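PDB 4WO7: foldase protein PrsA from Bacillus subtilis, which assists the folding of secreted proteins after they cross the membrane and has peptidyl-prolyl cis-trans isomerase activity that is dispensable in vivo. Local coordinates for residues T38-V41 with Q42-V45; K44-D47 with K48-V52; Q87-Y90 with E91-Q95; Q239-M242 with K243-D246. All blocks are in the same frame, centred on the assembly; numbering follows the deposited sequence.

Contact 1. Residues T38-V41 with Q42-V45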
loop_
_atom_site.group_PDB
_atom_site.type_symbol
_atom_site.label_atom_id
_atom_site.label_comp_id
_atom_site.label_asym_id
_atom_site.label_seq_id
_atom_site.Cartn_x
_atom_site.Cartn_y
_atom_site.Cartn_z
ATOM N N THR A 38 -5.057 -1.395 19.942
ATOM C CA THR A 38 -4.025 -0.374 20.088
ATOM C C THR A 38 -4.645 1.022 20.065
ATOM O O THR A 38 -4.330 1.875 20.902
ATOM C CB THR A 38 -2.957 -0.497 18.973
ATOM O OG1 THR A 38 -2.291 -1.766 19.080
ATOM C CG2 THR A 38 -1.917 0.621 19.066
ATOM N N GLN A 39 -5.541 1.245 19.110
ATOM C CA GLN A 39 -6.179 2.549 18.958
ATOM C C GLN A 39 -7.066 2.848 20.160
ATOM O O GLN A 39 -7.028 3.945 20.717
ATOM C CB GLN A 39 -7.004 2.599 17.669
ATOM C CG GLN A 39 -7.832 3.865 17.499
ATOM C CD GLN A 39 -8.498 3.937 16.138
ATOM O OE1 GLN A 39 -8.305 3.068 15.290
ATOM N NE2 GLN A 39 -9.284 4.980 15.921
ATOM N N LEU A 40 -7.852 1.857 20.563
ATOM C CA LEU A 40 -8.773 2.008 21.685
ATOM C C LEU A 40 -8.070 2.403 22.975
ATOM O O LEU A 40 -8.494 3.305 23.698
ATOM C CB LEU A 40 -9.540 0.704 21.919
ATOM C CG LEU A 40 -10.594 0.316 20.886
ATOM C CD1 LEU A 40 -11.101 -1.098 21.155
ATOM C CD2 LEU A 40 -11.747 1.315 20.898
ATOM N N VAL A 41 -6.980 1.708 23.249
ATOM C CA VAL A 41 -6.202 1.935 24.450
ATOM C C VAL A 41 -5.498 3.294 24.392
ATOM O O VAL A 41 -5.500 4.045 25.370
ATOM C CB VAL A 41 -5.204 0.780 24.648
ATOM C CG1 VAL A 41 -4.141 1.120 25.667
ATOM C CG2 VAL A 41 -5.955 -0.485 25.043
ATOM N N GLN A 42 -4.892 3.606 23.252
ATOM C CA GLN A 42 -4.211 4.889 23.095
ATOM C C GLN A 42 -5.150 6.098 23.191
ATOM O O GLN A 42 -4.811 7.110 23.806
ATOM C CB GLN A 42 -3.467 4.942 21.762
ATOM C CG GLN A 42 -2.205 4.103 21.732
ATOM C CD GLN A 42 -1.481 4.168 20.404
ATOM O OE1 GLN A 42 -1.875 4.914 19.503
ATOM N NE2 GLN A 42 -0.411 3.385 20.276
ATOM N N GLU A 43 -6.334 5.998 22.599
ATOM C CA GLU A 43 -7.265 7.119 22.660
ATOM C C GLU A 43 -7.847 7.287 24.057
ATOM O O GLU A 43 -8.250 8.384 24.427
ATOM C CB GLU A 43 -8.378 6.973 21.620
ATOM C CG GLU A 43 -9.458 5.952 21.926
ATOM C CD GLU A 43 -10.381 5.728 20.733
ATOM O OE1 GLU A 43 -10.079 6.245 19.635
ATOM O OE2 GLU A 43 -11.410 5.037 20.890
ATOM N N LYS A 44 -7.886 6.209 24.834
ATOM C CA LYS A 44 -8.309 6.315 26.229
ATOM C C LYS A 44 -7.245 6.971 27.085
ATOM O O LYS A 44 -7.524 7.903 27.840
ATOM C CB LYS A 44 -8.619 4.948 26.827
ATOM C CG LYS A 44 -10.015 4.448 26.597
ATOM C CD LYS A 44 -10.276 3.256 27.498
ATOM C CE LYS A 44 -11.722 2.838 27.437
ATOM N NZ LYS A 44 -12.068 2.310 26.095
ATOM N N VAL A 45 -6.021 6.472 26.966
ATOM C CA VAL A 45 -4.927 6.964 27.786
ATOM C C VAL A 45 -4.651 8.415 27.433
ATOM O O VAL A 45 -4.560 9.263 28.320
ATOM C CB VAL A 45 -3.664 6.087 27.627
ATOM C CG1 VAL A 45 -2.425 6.763 28.209
ATOM C CG2 VAL A 45 -3.897 4.731 28.288
#
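Gln39 and Glu43 stand one turn apart on helix 21-49, their flat ends set almost square to each other, with amide and carboxylate planes 86° apart. They touch without bonding: Glu43 OE1 lies 3.9 Å from Gln39 CG, and the amide nitrogen of Gln39 is spent on Gln87 of helix 81-101. Glu43 leans back along the helix because its CG sits between the backbone N and the carbonyl carbon (chi1 75°), which brings CG to 3.3 Å from Leu40 O. The other carboxylate oxygen, OE2, runs alongside Leu40, 3.7 Å from CD2. With an alanine here, the flanks of Gln39 and Leu40 would probably lose the cover of this carboxylate arm, and a gap would be likely to open beside Tyr90, which Glu43 touches. On the next face Thr38 and Gln42 point the same way, the methyl CG2 of Thr38 lying 3.4 Å from Gln42 NE2. The Thr38 hydroxyl is held by Ala34 O, and the buried Gln42 amide is gripped at both ends, OE1 by Tyr90 and NE2 by Gln235. Val41 and Val45 form an apolar strip toward Met242. Glu43 N bonds Gln39 O at 2.9 Å, while Lys44 N makes a more bent bond to Leu40 O and a weak second one to Val41 O. Each face thus matches its neighbour: amides meet polar partners, valines meet Met242 and Ile247, and Lys44 forms a salt bridge with Glu23 of the second subunit.

Contact 2. Residues K44-D47 with K48-V52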
loop_
_atom_site.group_PDB
_atom_site.type_symbol
_atom_site.label_atom_id
_atom_site.label_comp_id
_atom_site.label_asym_id
_atom_site.label_seq_id
_atom_site.Cartn_x
_atom_site.Cartn_y
_atom_site.Cartn_z
ATOM N N LYS A 44 -7.886 6.209 24.834
ATOM C CA LYS A 44 -8.309 6.315 26.229
ATOM C C LYS A 44 -7.245 6.971 27.085
ATOM O O LYS A 44 -7.524 7.903 27.840
ATOM C CB LYS A 44 -8.619 4.948 26.827
ATOM C CG LYS A 44 -10.015 4.448 26.597
ATOM C CD LYS A 44 -10.276 3.256 27.498
ATOM C CE LYS A 44 -11.722 2.838 27.437
ATOM N NZ LYS A 44 -12.068 2.310 26.095
ATOM N N VAL A 45 -6.021 6.472 26.966
ATOM C CA VAL A 45 -4.927 6.964 27.786
ATOM C C VAL A 45 -4.651 8.415 27.433
ATOM O O VAL A 45 -4.560 9.263 28.320
ATOM C CB VAL A 45 -3.664 6.087 27.627
ATOM C CG1 VAL A 45 -2.425 6.763 28.209
ATOM C CG2 VAL A 45 -3.897 4.731 28.288
ATOM N N LEU A 46 -4.531 8.708 26.142
ATOM C CA LEU A 46 -4.236 10.074 25.713
ATOM C C LEU A 46 -5.370 11.063 26.024
ATOM O O LEU A 46 -5.108 12.218 26.355
ATOM C CB LEU A 46 -3.916 10.112 24.218
ATOM C CG LEU A 46 -2.657 9.334 23.826
ATOM C CD1 LEU A 46 -2.405 9.421 22.333
ATOM C CD2 LEU A 46 -1.437 9.799 24.609
ATOM N N ASP A 47 -6.624 10.627 25.931
ATOM C CA ASP A 47 -7.739 11.535 26.203
ATOM C C ASP A 47 -7.760 11.968 27.653
ATOM O O ASP A 47 -8.262 13.040 27.990
ATOM C CB ASP A 47 -9.081 10.883 25.875
ATOM C CG ASP A 47 -10.253 11.831 26.070
ATOM O OD1 ASP A 47 -10.112 13.037 25.767
ATOM O OD2 ASP A 47 -11.319 11.368 26.530
ATOM N N LYS A 48 -7.201 11.128 28.511
ATOM C CA LYS A 48 -7.125 11.435 29.928
ATOM C C LYS A 48 -5.948 12.365 30.229
ATOM O O LYS A 48 -6.019 13.200 31.133
ATOM C CB LYS A 48 -7.046 10.146 30.743
ATOM C CG LYS A 48 -7.057 10.372 32.237
ATOM C CD LYS A 48 -7.179 9.055 32.964
ATOM C CE LYS A 48 -7.305 9.260 34.457
ATOM N NZ LYS A 48 -7.537 7.970 35.158
ATOM N N LYS A 49 -4.866 12.212 29.470
ATOM C CA LYS A 49 -3.680 13.044 29.657
ATOM C C LYS A 49 -3.859 14.392 28.981
ATOM O O LYS A 49 -3.871 15.428 29.644
ATOM C CB LYS A 49 -2.440 12.334 29.111
ATOM C CG LYS A 49 -1.120 13.061 29.356
ATOM C CD LYS A 49 0.061 12.132 29.114
ATOM C CE LYS A 49 1.372 12.809 29.477
ATOM N NZ LYS A 49 2.552 11.913 29.300
ATOM N N TYR A 50 -3.985 14.377 27.658
ATOM C CA TYR A 50 -4.157 15.608 26.908
ATOM C C TYR A 50 -5.643 15.841 26.797
ATOM O O TYR A 50 -6.423 14.890 26.862
ATOM C CB TYR A 50 -3.504 15.506 25.538
ATOM C CG TYR A 50 -2.085 15.050 25.654
ATOM C CD1 TYR A 50 -1.061 15.946 25.912
ATOM C CD2 TYR A 50 -1.776 13.708 25.553
ATOM C CE1 TYR A 50 0.235 15.518 26.041
ATOM C CE2 TYR A 50 -0.491 13.267 25.680
ATOM C CZ TYR A 50 0.515 14.172 25.930
ATOM O OH TYR A 50 1.803 13.713 26.054
ATOM N N LYS A 51 -6.044 17.093 26.629
ATOM C CA LYS A 51 -7.458 17.391 26.510
ATOM C C LYS A 51 -7.743 18.090 25.202
ATOM O O LYS A 51 -7.119 19.094 24.862
ATOM C CB LYS A 51 -7.932 18.244 27.685
ATOM C CG LYS A 51 -7.959 17.507 29.014
ATOM C CD LYS A 51 -9.082 16.481 29.049
ATOM C CE LYS A 51 -8.856 15.437 30.128
ATOM N NZ LYS A 51 -8.888 16.052 31.484
ATOM N N VAL A 52 -8.721 17.541 24.492
ATOM C CA VAL A 52 -9.122 18.035 23.189
ATOM C C VAL A 52 -10.588 18.419 23.204
ATOM O O VAL A 52 -11.455 17.613 23.538
ATOM C CB VAL A 52 -8.858 16.972 22.101
ATOM C CG1 VAL A 52 -9.482 17.365 20.768
ATOM C CG2 VAL A 52 -7.357 16.710 21.968
#
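The ring of Tyr50 meets Leu46 at its edge, in the ring plane, where Leu46 CD2 comes within 3.8 Å of Tyr50 CE2. One face carries the aliphatic part of Lys49, whose CG lies 3.7 Å above the plane and is shifted toward the rim. With CG beside its own backbone N (chi1 -52°), the tyrosine runs alongside Leu46, both pointing the same way. A large ring suits this place: its carbons lie against leucine, and the side chain also packs on Asp100 and Asn101 of helix 81-101. Tyr50 is also where the chain leaves helical geometry, although its amide still reaches back to Leu46 O at 2.8 Å. The preceding turn is less tightly bonded: Lys48 N divides itself between Lys44 O and Val45 O, both weakly, and Lys49 N bonds Val45 O at 3.2 Å. In Asp47, the other flat group, CG anti to the backbone N (chi1 -177°) carries the carboxylate toward helix 81-101, where OD1 forms a salt bridge with Lys89. Lys51 is poorly ordered, its NZ 6.6 Å from Asp47 OD1, too far for direct pairing. The positive charge of Lys48, Lys49 and Lys51 may favour the negative end of the helix dipole, at most modestly: Lys48 NZ bonds Asp15 O of the second subunit weakly, and Lys49 NZ lies near the like charge of Lys244. The salt bridge to Lys89 probably offsets the less favourable placing of Asp47.

Contact 3. Residues Q87-Y90 with E91-Q95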
loop_
_atom_site.group_PDB
_atom_site.type_symbol
_atom_site.label_atom_id
_atom_site.label_comp_id
_atom_site.label_asym_id
_atom_site.label_seq_id
_atom_site.Cartn_x
_atom_site.Cartn_y
_atom_site.Cartn_z
ATOM N N GLN A 87 -12.163 9.707 14.918
ATOM C CA GLN A 87 -10.899 9.450 14.239
ATOM C C GLN A 87 -10.027 10.692 14.234
ATOM O O GLN A 87 -8.807 10.619 14.400
ATOM C CB GLN A 87 -11.153 9.019 12.794
ATOM C CG GLN A 87 -11.918 7.722 12.647
ATOM C CD GLN A 87 -11.417 6.641 13.569
ATOM O OE1 GLN A 87 -10.241 6.278 13.537
ATOM N NE2 GLN A 87 -12.305 6.123 14.410
ATOM N N VAL A 88 -10.671 11.836 14.049
ATOM C CA VAL A 88 -9.984 13.114 14.074
ATOM C C VAL A 88 -9.479 13.396 15.481
ATOM O O VAL A 88 -8.366 13.890 15.656
ATOM C CB VAL A 88 -10.905 14.251 13.583
ATOM C CG1 VAL A 88 -10.338 15.623 13.952
ATOM C CG2 VAL A 88 -11.119 14.136 12.077
ATOM N N LYS A 89 -10.302 13.090 16.481
ATOM C CA LYS A 89 -9.904 13.292 17.865
ATOM C C LYS A 89 -8.671 12.452 18.170
ATOM O O LYS A 89 -7.752 12.904 18.851
ATOM C CB LYS A 89 -11.042 12.943 18.830
ATOM C CG LYS A 89 -10.666 13.170 20.291
ATOM C CD LYS A 89 -11.799 12.870 21.256
ATOM C CE LYS A 89 -11.390 13.243 22.671
ATOM N NZ LYS A 89 -12.389 12.839 23.692
ATOM N N TYR A 90 -8.653 11.232 17.644
ATOM C CA TYR A 90 -7.527 10.334 17.845
ATOM C C TYR A 90 -6.252 10.890 17.218
ATOM O O TYR A 90 -5.194 10.853 17.843
ATOM C CB TYR A 90 -7.840 8.946 17.284
ATOM C CG TYR A 90 -6.684 7.975 17.364
ATOM C CD1 TYR A 90 -6.064 7.702 18.575
ATOM C CD2 TYR A 90 -6.231 7.307 16.234
ATOM C CE1 TYR A 90 -5.011 6.814 18.655
ATOM C CE2 TYR A 90 -5.182 6.404 16.307
ATOM C CZ TYR A 90 -4.579 6.164 17.521
ATOM O OH TYR A 90 -3.533 5.277 17.610
ATOM N N GLU A 91 -6.343 11.421 16.000
ATOM C CA GLU A 91 -5.169 12.016 15.363
ATOM C C GLU A 91 -4.659 13.211 16.176
ATOM O O GLU A 91 -3.456 13.349 16.402
ATOM C CB GLU A 91 -5.465 12.453 13.925
ATOM C CG GLU A 91 -4.212 12.923 13.185
ATOM C CD GLU A 91 -4.478 13.327 11.744
ATOM O OE1 GLU A 91 -5.427 14.105 11.502
ATOM O OE2 GLU A 91 -3.725 12.880 10.853
ATOM N N LEU A 92 -5.571 14.074 16.613
ATOM C CA LEU A 92 -5.187 15.256 17.378
ATOM C C LEU A 92 -4.518 14.848 18.689
ATOM O O LEU A 92 -3.563 15.487 19.128
ATOM C CB LEU A 92 -6.396 16.157 17.660
ATOM C CG LEU A 92 -7.058 16.855 16.465
ATOM C CD1 LEU A 92 -8.331 17.582 16.883
ATOM C CD2 LEU A 92 -6.101 17.835 15.804
ATOM N N LEU A 93 -5.023 13.787 19.313
ATOM C CA LEU A 93 -4.410 13.266 20.535
ATOM C C LEU A 93 -2.993 12.753 20.299
ATOM O O LEU A 93 -2.072 13.095 21.041
ATOM C CB LEU A 93 -5.255 12.143 21.132
ATOM C CG LEU A 93 -6.547 12.578 21.824
ATOM C CD1 LEU A 93 -7.395 11.358 22.127
ATOM C CD2 LEU A 93 -6.251 13.349 23.105
ATOM N N THR A 94 -2.819 11.932 19.268
ATOM C CA THR A 94 -1.505 11.368 18.966
ATOM C C THR A 94 -0.542 12.487 18.568
ATOM O O THR A 94 0.674 12.376 18.741
ATOM C CB THR A 94 -1.579 10.313 17.839
ATOM O OG1 THR A 94 -2.210 10.888 16.687
ATOM C CG2 THR A 94 -2.381 9.092 18.291
ATOM N N GLN A 95 -1.101 13.569 18.036
ATOM C CA GLN A 95 -0.309 14.731 17.661
ATOM C C GLN A 95 0.187 15.453 18.911
ATOM O O GLN A 95 1.349 15.857 18.999
ATOM C CB GLN A 95 -1.136 15.680 16.794
ATOM C CG GLN A 95 -1.226 15.253 15.350
ATOM C CD GLN A 95 0.067 15.484 14.602
ATOM O OE1 GLN A 95 0.560 16.610 14.516
ATOM N NE2 GLN A 95 0.647 14.407 14.093
#
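From Glu91 to Thr94 each amide bonds the carbonyl four residues back, from Gln87 to Tyr90, at 2.9 to 3.0 Å between N and O, the regular ladder of an alpha-helix. This is the middle of helix 81-101, which packs among helices 21-49, 54-67 and 231-244, and its side chains are sorted accordingly. Toward helix 54-67, Val88 and Leu92 lie side by side, CG1 of the valine 4.1 Å from CD1 of the leucine, a branched apolar pair resting on Lys60. Toward helix 21-49, the extended chain of Lys89 passes Leu93 at 4.2 Å between CG and CD1; its hydrocarbon part can pack while NZ goes on to Asp47. The third pair brings a methyl to an aromatic ring. Thr94 lays its methyl over one face of the Tyr90 ring in a CH-pi contact, CG2 being 3.9 Å from the ring centroid and 28° off the normal. The ring stands there because its CG is anti to the backbone N (chi1 176°), while its hydroxyl bonds Gln42. Threonine suits the place because one branch is apolar for the ring and the other polar for the helix. Were a serine to stand here, the ring would probably lose the methyl on that face and be freer to tilt. Thr94 OG1 donates to Glu91 O at 2.8 Å, and Gln95 N reaches the same oxygen at 2.9 Å, both from one face of its carbonyl plane.

Contact 4. Residues Q239-M242 with K243-D246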
loop_
_atom_site.group_PDB
_atom_site.type_symbol
_atom_site.label_atom_id
_atom_site.label_comp_id
_atom_site.label_asym_id
_atom_site.label_seq_id
_atom_site.Cartn_x
_atom_site.Cartn_y
_atom_site.Cartn_z
ATOM N N GLN A 239 4.104 5.602 22.122
ATOM C CA GLN A 239 4.426 4.368 22.829
ATOM C C GLN A 239 5.160 4.640 24.141
ATOM O O GLN A 239 5.091 3.842 25.078
ATOM C CB GLN A 239 5.264 3.450 21.933
ATOM C CG GLN A 239 5.268 1.993 22.347
ATOM C CD GLN A 239 3.881 1.385 22.394
ATOM O OE1 GLN A 239 2.932 1.926 21.823
ATOM N NE2 GLN A 239 3.756 0.252 23.075
ATOM N N LYS A 240 5.876 5.757 24.207
ATOM C CA LYS A 240 6.503 6.163 25.461
ATOM C C LYS A 240 5.460 6.468 26.522
ATOM O O LYS A 240 5.653 6.183 27.705
ATOM C CB LYS A 240 7.375 7.391 25.267
ATOM C CG LYS A 240 8.652 7.147 24.528
ATOM C CD LYS A 240 9.459 8.415 24.559
ATOM C CE LYS A 240 10.790 8.275 23.878
ATOM N NZ LYS A 240 11.494 9.574 23.982
ATOM N N VAL A 241 4.357 7.064 26.088
ATOM C CA VAL A 241 3.289 7.425 27.000
ATOM C C VAL A 241 2.614 6.149 27.468
ATOM O O VAL A 241 2.236 6.029 28.633
ATOM C CB VAL A 241 2.246 8.351 26.337
ATOM C CG1 VAL A 241 1.177 8.747 27.338
ATOM C CG2 VAL A 241 2.908 9.597 25.777
HETATM N N MSE A 242 2.485 5.190 26.555
HETATM C CA MSE A 242 1.773 3.953 26.837
HETATM C C MSE A 242 2.517 3.070 27.842
HETATM O O MSE A 242 1.886 2.390 28.650
HETATM C CB MSE A 242 1.526 3.178 25.539
HETATM C CG MSE A 242 0.572 3.865 24.559
HETATM SE SE MSE A 242 -1.135 4.389 25.357
HETATM C CE MSE A 242 -1.477 2.749 26.340
ATOM N N LYS A 243 3.847 3.075 27.802
ATOM C CA LYS A 243 4.621 2.325 28.797
ATOM C C LYS A 243 4.457 2.916 30.192
ATOM O O LYS A 243 4.355 2.177 31.171
ATOM C CB LYS A 243 6.109 2.263 28.444
ATOM C CG LYS A 243 6.474 1.227 27.395
ATOM C CD LYS A 243 7.977 1.187 27.195
ATOM C CE LYS A 243 8.392 0.046 26.290
ATOM N NZ LYS A 243 9.871 0.008 26.143
ATOM N N LYS A 244 4.436 4.243 30.284
ATOM C CA LYS A 244 4.328 4.908 31.578
ATOM C C LYS A 244 2.951 4.671 32.191
ATOM O O LYS A 244 2.731 4.960 33.367
ATOM C CB LYS A 244 4.572 6.413 31.447
ATOM C CG LYS A 244 6.015 6.804 31.177
ATOM C CD LYS A 244 6.233 8.302 31.407
ATOM C CE LYS A 244 6.534 9.083 30.127
ATOM N NZ LYS A 244 5.356 9.765 29.520
ATOM N N ALA A 245 2.032 4.141 31.388
ATOM C CA ALA A 245 0.696 3.792 31.853
ATOM C C ALA A 245 0.712 2.307 32.150
ATOM O O ALA A 245 1.515 1.575 31.568
ATOM C CB ALA A 245 -0.355 4.121 30.795
ATOM N N ASP A 246 -0.164 1.845 33.036
ATOM C CA ASP A 246 -0.188 0.422 33.353
ATOM C C ASP A 246 -1.276 -0.249 32.529
ATOM O O ASP A 246 -2.441 -0.321 32.928
ATOM C CB ASP A 246 -0.402 0.164 34.855
ATOM C CG ASP A 246 -1.483 1.034 35.463
ATOM O OD1 ASP A 246 -1.809 2.080 34.865
ATOM O OD2 ASP A 246 -2.004 0.670 36.541
#
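Lys243 N is held by Gln239 O at 3.1 Å with an N-H...O angle of 153°, and this is the last firm backbone bond before helix 231-244 runs out. One residue on, Lys244 N reaches Lys240 O only weakly, at 3.4 Å. Ala245 N then shares itself between two carbonyls, Val241 O and Met242 O, each at 3.3 Å and each weak. The donors are therefore met in a graded way, one good bond followed by long or bent ones, as happens where a helix unwinds. The lysines at this end behave differently. Lys243 is extended and leads away from the helix, whereas Lys244 bends at its outer torsions and folds back over the turn, its NZ coming to 4.0 Å from Val241 CA. That nitrogen also lies near Lys49 NZ, a like charge whose nearness would probably be somewhat unfavourable. Such long, flexible side chains suit a solvent-facing helix end. Alanine suits the exit, being small: Ala245 CB sits 3.6 Å from Met242 O, and the residue packs on Asp15 of the second subunit. On the inner side, Met242, present as selenomethionine, is bent at both chi2 (-52°) and chi3 and turns its flexible chain to Val41, Gln42 and Val45. Val241 leans on Leu46, so this end of helix 231-244 lies against helix 21-49, touches Asn101 of helix 81-101, and leads on to strand 248-249.

In the fold
Each contact lies within one unbroken piece of chain, so none closes a long loop, and none nests in or crosses another. From the N terminus, contact 1 runs into contact 2 through their shared Lys44 and Val45, near the end of helix 21-49. Contact 3 follows on helix 81-101, and contact 4 comes much later, at the end of helix 231-244. Helix 21-49 is the hub: contacts 1 and 2 each touch both contact 3 and contact 4, which themselves remain about 8 Å apart at their nearest atoms. Together they join N- and C-terminal helices, and all but contact 3 touch the second subunit.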